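Insecticidal protein (Brevibacillus laterosporus, PDB 7ML9) probably forms beta-barrel pores in membranes and is active against the western corn rootworm, as an insecticidal member of the epsilon-toxin/MTX2 group of aerolysin-like toxins. Local coordinates at residues L125-E136 against K183-I194; N222-V230 against G238-L246. All coordinates share one frame; numbering follows the deposited sequence. Where two conformers were deposited one is given.

Contact 1: L125-E136 against K183-I194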
loop_
_atom_site.group_PDB
_atom_site.type_symbol
_atom_site.label_atom_id
_atom_site.label_comp_id
_atom_site.label_asym_id
_atom_site.label_seq_id
_atom_site.Cartn_x
_atom_site.Cartn_y
_atom_site.Cartn_z
ATOM N N LEU A 125 36.011 -20.921 22.152
ATOM C CA LEU A 125 35.256 -22.045 21.609
ATOM C C LEU A 125 34.165 -21.522 20.679
ATOM O O LEU A 125 33.446 -20.583 21.030
ATOM C CB LEU A 125 34.645 -22.872 22.743
ATOM C CG LEU A 125 35.679 -23.490 23.695
ATOM C CD1 LEU A 125 35.007 -24.317 24.806
ATOM C CD2 LEU A 125 36.634 -24.324 22.884
ATOM N N LEU A 126 34.056 -22.136 19.506
ATOM C CA LEU A 126 33.059 -21.767 18.513
ATOM C C LEU A 126 31.729 -22.445 18.807
ATOM O O LEU A 126 31.678 -23.662 19.050
ATOM C CB LEU A 126 33.551 -22.146 17.117
ATOM C CG LEU A 126 34.701 -21.272 16.633
ATOM C CD1 LEU A 126 35.494 -21.969 15.542
ATOM C CD2 LEU A 126 34.113 -19.945 16.129
ATOM N N THR A 127 30.651 -21.656 18.787
ATOM C CA THR A 127 29.312 -22.201 18.953
ATOM C C THR A 127 28.862 -22.889 17.670
ATOM O O THR A 127 29.402 -22.641 16.588
ATOM C CB THR A 127 28.307 -21.103 19.311
ATOM O OG1 THR A 127 28.141 -20.213 18.195
ATOM C CG2 THR A 127 28.753 -20.323 20.525
ATOM N N PRO A 128 27.875 -23.770 17.760
ATOM C CA PRO A 128 27.218 -24.256 16.546
ATOM C C PRO A 128 26.452 -23.115 15.890
ATOM O O PRO A 128 26.289 -22.029 16.454
ATOM C CB PRO A 128 26.272 -25.351 17.053
ATOM C CG PRO A 128 26.723 -25.649 18.462
ATOM C CD PRO A 128 27.327 -24.387 18.979
ATOM N N GLU A 129 26.000 -23.363 14.665
ATOM C CA GLU A 129 24.992 -22.504 14.063
ATOM C C GLU A 129 23.627 -22.844 14.635
ATOM O O GLU A 129 23.303 -24.013 14.852
ATOM C CB GLU A 129 24.981 -22.674 12.548
ATOM C CG GLU A 129 26.230 -22.136 11.912
ATOM C CD GLU A 129 26.284 -22.408 10.433
ATOM O OE1 GLU A 129 25.485 -23.243 9.952
ATOM O OE2 GLU A 129 27.133 -21.794 9.753
ATOM N N PHE A 130 22.835 -21.821 14.914
ATOM C CA PHE A 130 21.454 -22.048 15.285
ATOM C C PHE A 130 20.582 -21.719 14.077
ATOM O O PHE A 130 21.048 -21.127 13.099
ATOM C CB PHE A 130 21.070 -21.225 16.510
ATOM C CG PHE A 130 21.837 -21.611 17.767
ATOM C CD1 PHE A 130 23.040 -21.001 18.074
ATOM C CD2 PHE A 130 21.331 -22.574 18.634
ATOM C CE1 PHE A 130 23.740 -21.342 19.223
ATOM C CE2 PHE A 130 22.027 -22.934 19.798
ATOM C CZ PHE A 130 23.232 -22.315 20.083
ATOM N N ASN A 131 19.324 -22.149 14.134
ATOM C CA ASN A 131 18.429 -22.004 12.993
ATOM C C ASN A 131 16.999 -21.846 13.480
ATOM O O ASN A 131 16.671 -22.144 14.633
ATOM C CB ASN A 131 18.524 -23.202 12.040
ATOM C CG ASN A 131 17.781 -24.427 12.563
ATOM O OD1 ASN A 131 16.551 -24.537 12.443
ATOM N ND2 ASN A 131 18.533 -25.364 13.139
ATOM N N TYR A 132 16.135 -21.382 12.578
ATOM C CA TYR A 132 14.718 -21.282 12.886
ATOM C C TYR A 132 13.982 -21.327 11.558
ATOM O O TYR A 132 14.447 -20.749 10.577
ATOM C CB TYR A 132 14.370 -19.998 13.663
ATOM C CG TYR A 132 13.113 -20.117 14.483
ATOM C CD1 TYR A 132 11.867 -19.825 13.933
ATOM C CD2 TYR A 132 13.160 -20.536 15.809
ATOM C CE1 TYR A 132 10.708 -19.956 14.684
ATOM C CE2 TYR A 132 12.006 -20.664 16.559
ATOM C CZ TYR A 132 10.787 -20.364 15.990
ATOM O OH TYR A 132 9.649 -20.499 16.733
ATOM N N THR A 133 12.870 -22.048 11.523
ATOM C CA THR A 133 12.043 -22.128 10.322
ATOM C C THR A 133 10.870 -21.184 10.527
ATOM O O THR A 133 10.028 -21.399 11.402
ATOM C CB THR A 133 11.585 -23.557 10.055
ATOM O OG1 THR A 133 12.744 -24.352 9.764
ATOM C CG2 THR A 133 10.624 -23.589 8.844
ATOM N N TYR A 134 10.838 -20.130 9.731
ATOM C CA TYR A 134 9.963 -19.001 9.994
ATOM C C TYR A 134 9.102 -18.727 8.768
ATOM O O TYR A 134 9.576 -18.840 7.637
ATOM C CB TYR A 134 10.796 -17.765 10.338
ATOM C CG TYR A 134 9.994 -16.623 10.902
ATOM C CD1 TYR A 134 9.584 -16.626 12.228
ATOM C CD2 TYR A 134 9.632 -15.539 10.100
ATOM C CE1 TYR A 134 8.843 -15.574 12.759
ATOM C CE2 TYR A 134 8.896 -14.489 10.615
ATOM C CZ TYR A 134 8.494 -14.509 11.943
ATOM O OH TYR A 134 7.757 -13.456 12.461
ATOM N N THR A 135 7.852 -18.350 9.001
ATOM C CA THR A 135 6.951 -17.948 7.922
ATOM C C THR A 135 6.848 -16.427 7.906
ATOM O O THR A 135 6.177 -15.836 8.754
ATOM C CB THR A 135 5.580 -18.587 8.090
ATOM O OG1 THR A 135 5.713 -20.014 8.068
ATOM C CG2 THR A 135 4.640 -18.131 6.952
ATOM N N GLU A 136 7.533 -15.810 6.948
ATOM C CA GLU A 136 7.326 -14.405 6.632
ATOM C C GLU A 136 5.998 -14.242 5.902
ATOM O O GLU A 136 5.612 -15.073 5.069
ATOM C CB GLU A 136 8.465 -13.873 5.762
ATOM C CG GLU A 136 9.863 -14.021 6.353
ATOM C CD GLU A 136 10.932 -13.646 5.362
ATOM O OE1 GLU A 136 10.595 -13.440 4.173
ATOM O OE2 GLU A 136 12.112 -13.559 5.752
ATOM N N LYS A 183 6.211 -16.693 2.677
ATOM C CA LYS A 183 7.416 -17.449 2.375
ATOM C C LYS A 183 7.861 -18.143 3.651
ATOM O O LYS A 183 7.997 -17.495 4.694
ATOM C CB LYS A 183 8.559 -16.569 1.865
ATOM C CG LYS A 183 8.238 -15.588 0.769
ATOM C CD LYS A 183 9.517 -14.889 0.345
ATOM C CE LYS A 183 9.228 -13.567 -0.344
ATOM N NZ LYS A 183 8.630 -13.783 -1.686
ATOM N N GLN A 184 8.071 -19.453 3.584
ATOM C CA GLN A 184 8.853 -20.102 4.622
ATOM C C GLN A 184 10.321 -19.858 4.322
ATOM O O GLN A 184 10.760 -19.955 3.172
ATOM C CB GLN A 184 8.559 -21.598 4.701
ATOM C CG GLN A 184 7.337 -21.904 5.528
ATOM C CD GLN A 184 6.070 -21.717 4.728
ATOM O OE1 GLN A 184 6.042 -22.000 3.533
ATOM N NE2 GLN A 184 5.022 -21.225 5.374
ATOM N N VAL A 185 11.075 -19.489 5.354
ATOM C CA VAL A 185 12.496 -19.243 5.193
ATOM C C VAL A 185 13.222 -19.960 6.322
ATOM O O VAL A 185 12.643 -20.306 7.353
ATOM C CB VAL A 185 12.846 -17.734 5.195
ATOM C CG1 VAL A 185 12.144 -17.006 4.050
ATOM C CG2 VAL A 185 12.473 -17.100 6.545
ATOM N N SER A 186 14.496 -20.202 6.099
ATOM C CA SER A 186 15.383 -20.671 7.151
ATOM C C SER A 186 16.276 -19.504 7.539
ATOM O O SER A 186 16.947 -18.919 6.678
ATOM C CB SER A 186 16.213 -21.872 6.693
ATOM O OG SER A 186 16.859 -22.481 7.798
ATOM N N TYR A 187 16.247 -19.146 8.820
ATOM C CA TYR A 187 17.175 -18.188 9.399
ATOM C C TYR A 187 18.305 -18.943 10.083
ATOM O O TYR A 187 18.063 -19.947 10.757
ATOM C CB TYR A 187 16.478 -17.293 10.420
ATOM C CG TYR A 187 15.416 -16.381 9.831
ATOM C CD1 TYR A 187 15.623 -15.722 8.632
ATOM C CD2 TYR A 187 14.222 -16.164 10.502
ATOM C CE1 TYR A 187 14.653 -14.870 8.106
ATOM C CE2 TYR A 187 13.241 -15.313 9.981
ATOM C CZ TYR A 187 13.470 -14.678 8.788
ATOM O OH TYR A 187 12.498 -13.834 8.280
ATOM N N LYS A 188 19.530 -18.455 9.919
ATOM C CA LYS A 188 20.702 -19.104 10.490
ATOM C C LYS A 188 21.574 -18.066 11.186
ATOM O O LYS A 188 21.750 -16.950 10.683
ATOM C CB LYS A 188 21.488 -19.827 9.403
ATOM C CG LYS A 188 22.758 -20.500 9.853
ATOM C CD LYS A 188 23.304 -21.375 8.735
ATOM C CE LYS A 188 23.409 -20.606 7.431
ATOM N NZ LYS A 188 24.794 -20.615 6.881
ATOM N N SER A 189 22.095 -18.423 12.364
ATOM C CA SER A 189 23.067 -17.581 13.051
ATOM C C SER A 189 24.449 -18.154 12.814
ATOM O O SER A 189 24.655 -19.356 13.058
ATOM C CB SER A 189 22.779 -17.517 14.545
ATOM O OG SER A 189 23.074 -18.758 15.146
ATOM N N PRO A 190 25.405 -17.375 12.313
ATOM C CA PRO A 190 26.757 -17.909 12.132
ATOM C C PRO A 190 27.386 -18.279 13.471
ATOM O O PRO A 190 26.988 -17.806 14.540
ATOM C CB PRO A 190 27.516 -16.760 11.455
ATOM C CG PRO A 190 26.444 -15.876 10.882
ATOM C CD PRO A 190 25.278 -15.995 11.815
ATOM N N SER A 191 28.351 -19.183 13.392
ATOM C CA SER A 191 29.109 -19.607 14.562
ATOM C C SER A 191 29.794 -18.416 15.234
ATOM O O SER A 191 30.398 -17.580 14.562
ATOM C CB SER A 191 30.144 -20.646 14.126
ATOM O OG SER A 191 30.960 -21.042 15.216
ATOM N N GLN A 192 29.697 -18.343 16.561
ATOM C CA GLN A 192 30.308 -17.284 17.355
ATOM C C GLN A 192 31.437 -17.848 18.217
ATOM O O GLN A 192 31.389 -19.001 18.655
ATOM C CB GLN A 192 29.276 -16.593 18.255
ATOM C CG GLN A 192 28.088 -15.991 17.501
ATOM C CD GLN A 192 28.531 -14.969 16.462
ATOM O OE1 GLN A 192 28.196 -15.075 15.278
ATOM N NE2 GLN A 192 29.303 -13.980 16.903
ATOM N N LYS A 193 32.446 -17.013 18.462
ATOM C CA LYS A 193 33.611 -17.363 19.271
ATOM C C LYS A 193 33.378 -16.886 20.703
ATOM O O LYS A 193 33.160 -15.692 20.934
ATOM C CB LYS A 193 34.880 -16.736 18.685
ATOM C CG LYS A 193 36.161 -17.508 19.001
ATOM C CD LYS A 193 36.794 -18.129 17.746
ATOM C CE LYS A 193 38.011 -19.022 18.075
ATOM N NZ LYS A 193 37.931 -20.426 17.544
ATOM N N ILE A 194 33.410 -17.816 21.660
ATOM C CA ILE A 194 33.133 -17.540 23.069
ATOM C C ILE A 194 34.364 -17.897 23.899
ATOM O O ILE A 194 34.909 -18.998 23.762
ATOM C CB ILE A 194 31.913 -18.332 23.574
ATOM C CG1 ILE A 194 30.724 -18.150 22.625
ATOM C CG2 ILE A 194 31.560 -17.913 24.984
ATOM C CD1 ILE A 194 30.243 -16.742 22.561
HETATM O O HOH W 1 25.577 -19.194 16.422
HETATM O O HOH W 2 29.215 -20.452 10.897
HETATM O O HOH W 3 15.835 -23.934 9.668
#
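Tyr187 reaches across to the neighbouring strand, its CE2 packing 3.5 Å from CB of Tyr134 while CG2 of Val185 lies over one face of its ring, toward the rim. The two tyrosine rings meet obliquely, planes 33° apart. At the far end of Tyr187, OH gives a 2.6 Å hydrogen bond to Glu136 OE2, arriving on the lone pair turned away from the other carboxylate oxygen. The same OE2 takes part in a salt bridge with Arg314, and the Tyr187 hydroxyl is also hydrogen-bonded to Gly280 N, so both polar ends are held from beyond the pair; Tyr134 OH in turn meets Asn278. Tyr134, Glu136, Val185 and Tyr187 share one face of an antiparallel ladder in the elongated beta architecture of the aerolysin-like toxins. On its other face Gln184, bent at chi2 (82°), lies beside Thr135, and its NE2 donates to Thr135 OG1 at 3.0 Å, nearly in the amide plane. Around Pro128 and Pro190 the ladder is interrupted and side chains take over some of the bonding. Ser189 OG, placed between its own N and carbonyl carbon (chi1 71°), accepts from Phe130 N at 3.1 Å, whereas Thr127 OG1 accepts from Gln192 N at 2.9 Å. Ser191 OG donates in plane to Thr127 O at 2.6 Å, and a water bridges Glu129 OE2 to Ser191 N.

Contact 2: N222-V230 against G238-L246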
loop_
_atom_site.group_PDB
_atom_site.type_symbol
_atom_site.label_atom_id
_atom_site.label_comp_id
_atom_site.label_asym_id
_atom_site.label_seq_id
_atom_site.Cartn_x
_atom_site.Cartn_y
_atom_site.Cartn_z
ATOM N N ASN A 222 -3.749 7.073 -13.882
ATOM C CA ASN A 222 -3.813 8.168 -14.838
ATOM C C ASN A 222 -4.784 7.738 -15.927
ATOM O O ASN A 222 -4.567 6.706 -16.576
ATOM C CB ASN A 222 -2.424 8.465 -15.406
ATOM C CG ASN A 222 -2.419 9.606 -16.416
ATOM O OD1 ASN A 222 -3.142 9.587 -17.413
ATOM N ND2 ASN A 222 -1.573 10.596 -16.169
ATOM N N VAL A 223 -5.869 8.500 -16.104
ATOM C CA VAL A 223 -6.914 8.122 -17.051
ATOM C C VAL A 223 -7.165 9.266 -18.027
ATOM O O VAL A 223 -7.050 10.446 -17.679
ATOM C CB VAL A 223 -8.231 7.708 -16.348
ATOM C CG1 VAL A 223 -7.970 6.659 -15.265
ATOM C CG2 VAL A 223 -8.907 8.893 -15.738
ATOM N N GLY A 224 -7.516 8.901 -19.261
ATOM C CA GLY A 224 -7.769 9.856 -20.318
ATOM C C GLY A 224 -9.230 9.818 -20.742
ATOM O O GLY A 224 -9.985 8.921 -20.373
ATOM N N GLY A 225 -9.635 10.839 -21.489
ATOM C CA GLY A 225 -11.017 10.897 -21.934
ATOM C C GLY A 225 -11.412 12.286 -22.386
ATOM O O GLY A 225 -10.689 13.266 -22.181
ATOM N N ILE A 226 -12.592 12.339 -23.012
ATOM C CA ILE A 226 -13.189 13.552 -23.571
ATOM C C ILE A 226 -14.579 13.698 -22.970
ATOM O O ILE A 226 -15.394 12.773 -23.074
ATOM C CB ILE A 226 -13.299 13.484 -25.109
ATOM C CG1 ILE A 226 -11.946 13.244 -25.777
ATOM C CG2 ILE A 226 -13.966 14.760 -25.653
ATOM C CD1 ILE A 226 -10.938 14.343 -25.509
ATOM N N ALA A 227 -14.863 14.854 -22.359
ATOM C CA ALA A 227 -16.149 15.074 -21.703
ATOM C C ALA A 227 -17.109 15.797 -22.645
ATOM O O ALA A 227 -16.755 16.838 -23.212
ATOM C CB ALA A 227 -15.987 15.885 -20.413
ATOM N N TRP A 228 -18.330 15.274 -22.770
ATOM C CA TRP A 228 -19.298 15.779 -23.747
ATOM C C TRP A 228 -20.404 16.525 -23.022
ATOM O O TRP A 228 -21.034 15.982 -22.104
ATOM C CB TRP A 228 -19.860 14.630 -24.617
ATOM C CG TRP A 228 -18.844 14.163 -25.603
ATOM C CD1 TRP A 228 -17.824 13.265 -25.373
ATOM C CD2 TRP A 228 -18.684 14.611 -26.955
ATOM N NE1 TRP A 228 -17.050 13.141 -26.499
ATOM C CE2 TRP A 228 -17.558 13.955 -27.482
ATOM C CE3 TRP A 228 -19.387 15.507 -27.769
ATOM C CZ2 TRP A 228 -17.124 14.156 -28.794
ATOM C CZ3 TRP A 228 -18.952 15.709 -29.062
ATOM C CH2 TRP A 228 -17.834 15.034 -29.565
ATOM N N ARG A 229 -20.641 17.779 -23.437
ATOM C CA ARG A 229 -21.605 18.661 -22.797
ATOM C C ARG A 229 -22.287 19.509 -23.867
ATOM O O ARG A 229 -21.659 19.888 -24.856
ATOM C CB ARG A 229 -20.945 19.651 -21.797
ATOM C CG ARG A 229 -20.381 19.064 -20.533
ATOM C CD ARG A 229 -18.918 18.662 -20.691
ATOM N NE ARG A 229 -18.051 19.792 -20.969
ATOM C CZ ARG A 229 -17.347 19.914 -22.084
ATOM N NH1 ARG A 229 -17.421 18.969 -23.020
ATOM N NH2 ARG A 229 -16.585 20.983 -22.276
ATOM N N VAL A 230 -23.553 19.836 -23.657
ATOM C CA VAL A 230 -24.088 20.952 -24.431
ATOM C C VAL A 230 -23.687 22.235 -23.728
ATOM O O VAL A 230 -23.552 22.282 -22.499
ATOM C CB VAL A 230 -25.607 20.873 -24.641
ATOM C CG1 VAL A 230 -25.928 19.763 -25.640
ATOM C CG2 VAL A 230 -26.342 20.696 -23.323
ATOM N N GLY A 238 -20.481 19.210 -27.492
ATOM C CA GLY A 238 -19.090 19.247 -27.893
ATOM C C GLY A 238 -18.276 18.597 -26.795
ATOM O O GLY A 238 -18.742 18.446 -25.665
ATOM N N GLY A 239 -17.068 18.201 -27.145
ATOM C CA GLY A 239 -16.214 17.432 -26.250
ATOM C C GLY A 239 -14.934 18.185 -25.958
ATOM O O GLY A 239 -14.359 18.813 -26.847
ATOM N N VAL A 240 -14.502 18.133 -24.698
ATOM C CA VAL A 240 -13.242 18.721 -24.258
ATOM C C VAL A 240 -12.544 17.707 -23.344
ATOM O O VAL A 240 -13.207 17.019 -22.564
ATOM C CB VAL A 240 -13.470 20.055 -23.512
ATOM C CG1 VAL A 240 -12.141 20.586 -22.954
ATOM C CG2 VAL A 240 -14.107 21.111 -24.460
ATOM N N ASN A 241 -11.217 17.623 -23.434
ATOM C CA ASN A 241 -10.452 16.660 -22.633
ATOM C C ASN A 241 -10.731 16.829 -21.141
ATOM O O ASN A 241 -10.968 17.936 -20.646
ATOM C CB ASN A 241 -8.945 16.798 -22.907
ATOM C CG ASN A 241 -8.358 18.145 -22.426
ATOM O OD1 ASN A 241 -8.035 18.316 -21.252
ATOM N ND2 ASN A 241 -8.186 19.080 -23.348
ATOM N N ILE A 242 -10.703 15.706 -20.417
ATOM C CA ILE A 242 -11.160 15.729 -19.035
ATOM C C ILE A 242 -10.210 16.540 -18.160
ATOM O O ILE A 242 -10.632 17.086 -17.136
ATOM C CB ILE A 242 -11.338 14.296 -18.475
ATOM C CG1 ILE A 242 -10.105 13.442 -18.766
ATOM C CG2 ILE A 242 -12.606 13.625 -19.030
ATOM C CD1 ILE A 242 -10.146 12.059 -18.027
ATOM N N GLY A 243 -8.928 16.629 -18.524
ATOM C CA GLY A 243 -8.006 17.401 -17.700
ATOM C C GLY A 243 -8.402 18.867 -17.622
ATOM O O GLY A 243 -8.372 19.482 -16.549
ATOM N N ALA A 244 -8.792 19.442 -18.760
ATOM C CA ALA A 244 -9.217 20.837 -18.767
ATOM C C ALA A 244 -10.563 21.002 -18.082
ATOM O O ALA A 244 -10.778 21.982 -17.356
ATOM C CB ALA A 244 -9.282 21.365 -20.204
ATOM N N VAL A 245 -11.487 20.061 -18.302
ATOM C CA VAL A 245 -12.785 20.171 -17.655
ATOM C C VAL A 245 -12.636 20.034 -16.145
ATOM O O VAL A 245 -13.266 20.771 -15.382
ATOM C CB VAL A 245 -13.771 19.142 -18.237
ATOM C CG1 VAL A 245 -15.110 19.169 -17.474
ATOM C CG2 VAL A 245 -13.977 19.402 -19.745
ATOM N N LEU A 246 -11.779 19.112 -15.681
ATOM C CA LEU A 246 -11.574 19.000 -14.236
ATOM C C LEU A 246 -10.941 20.266 -13.670
ATOM O O LEU A 246 -11.329 20.729 -12.599
ATOM C CB LEU A 246 -10.701 17.781 -13.907
ATOM C CG LEU A 246 -10.345 17.629 -12.419
ATOM C CD1 LEU A 246 -11.572 17.258 -11.585
ATOM C CD2 LEU A 246 -9.215 16.602 -12.220
#
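Trp228 lays one face of its six-membered ring over Gly239 CA, a CH-pi contact with 3.9 Å from CA to the ring centroid. The setting is a beta hairpin whose short return strand, 238-241, runs straight into a helix. Beside the indole, Ile226 sends CG2 to the same glycine, 3.5 Å from Gly239 CA, so that the ring and the methyl group both close on this one backbone carbon. On the other face of the hairpin, Arg229 brings its guanidinium to the Val240 and Val245 side chains, with Val245 CG2 over one face of the group, toward its rim; the fine placing of the guanidinium is uncertain. A salt bridge from Arg229 NE to Asp39 of helix 28-48 helps position this buried arginine, and Trp228 NE1 is hydrogen-bonded to Ser84 OG.

Farther along, Ile242 lays CD1 against the Val223-Gly224 backbone, 3.5 Å from Val223 O. The rest of its side chain lies across the backbone of Gly225, with Ile242 CG1 3.5 Å from Gly225 O and also close to that residue's N. Val267 of strand 266-289 and Ile83 also pack against Ile242, while Leu35 of helix 28-48 packs against Val245. The start of the helix is held by a bond from the facing strand and by its own cap. Ile242 N donates to Gly225 O at 3.0 Å from well above the carbonyl plane. Asn241, the N-cap residue, closes the first turn by accepting Ala244 N on OD1 at 2.8 Å.

Both contacts reach the same large sheet, but on opposite sides of the chain's centre, their own centres about 60 Å apart. Contact 1 joins strands distant in sequence and is mixed: one face, with Tyr132, Tyr134 and Tyr187, packs on other strands, while the other carries mostly polar, more solvent-accessible side chains. Aromatic packing is accordingly combined with hydroxyl, amide and carboxylate bonds and waters. Contact 2, local in sequence, has no exposed residue among those that touch; glycines, aliphatic side chains and a buried arginine bring a strand and a helix start together beside helix 28-48. Strand 201-229 links them: its early residues pack on contact 1, while its end belongs to contact 2.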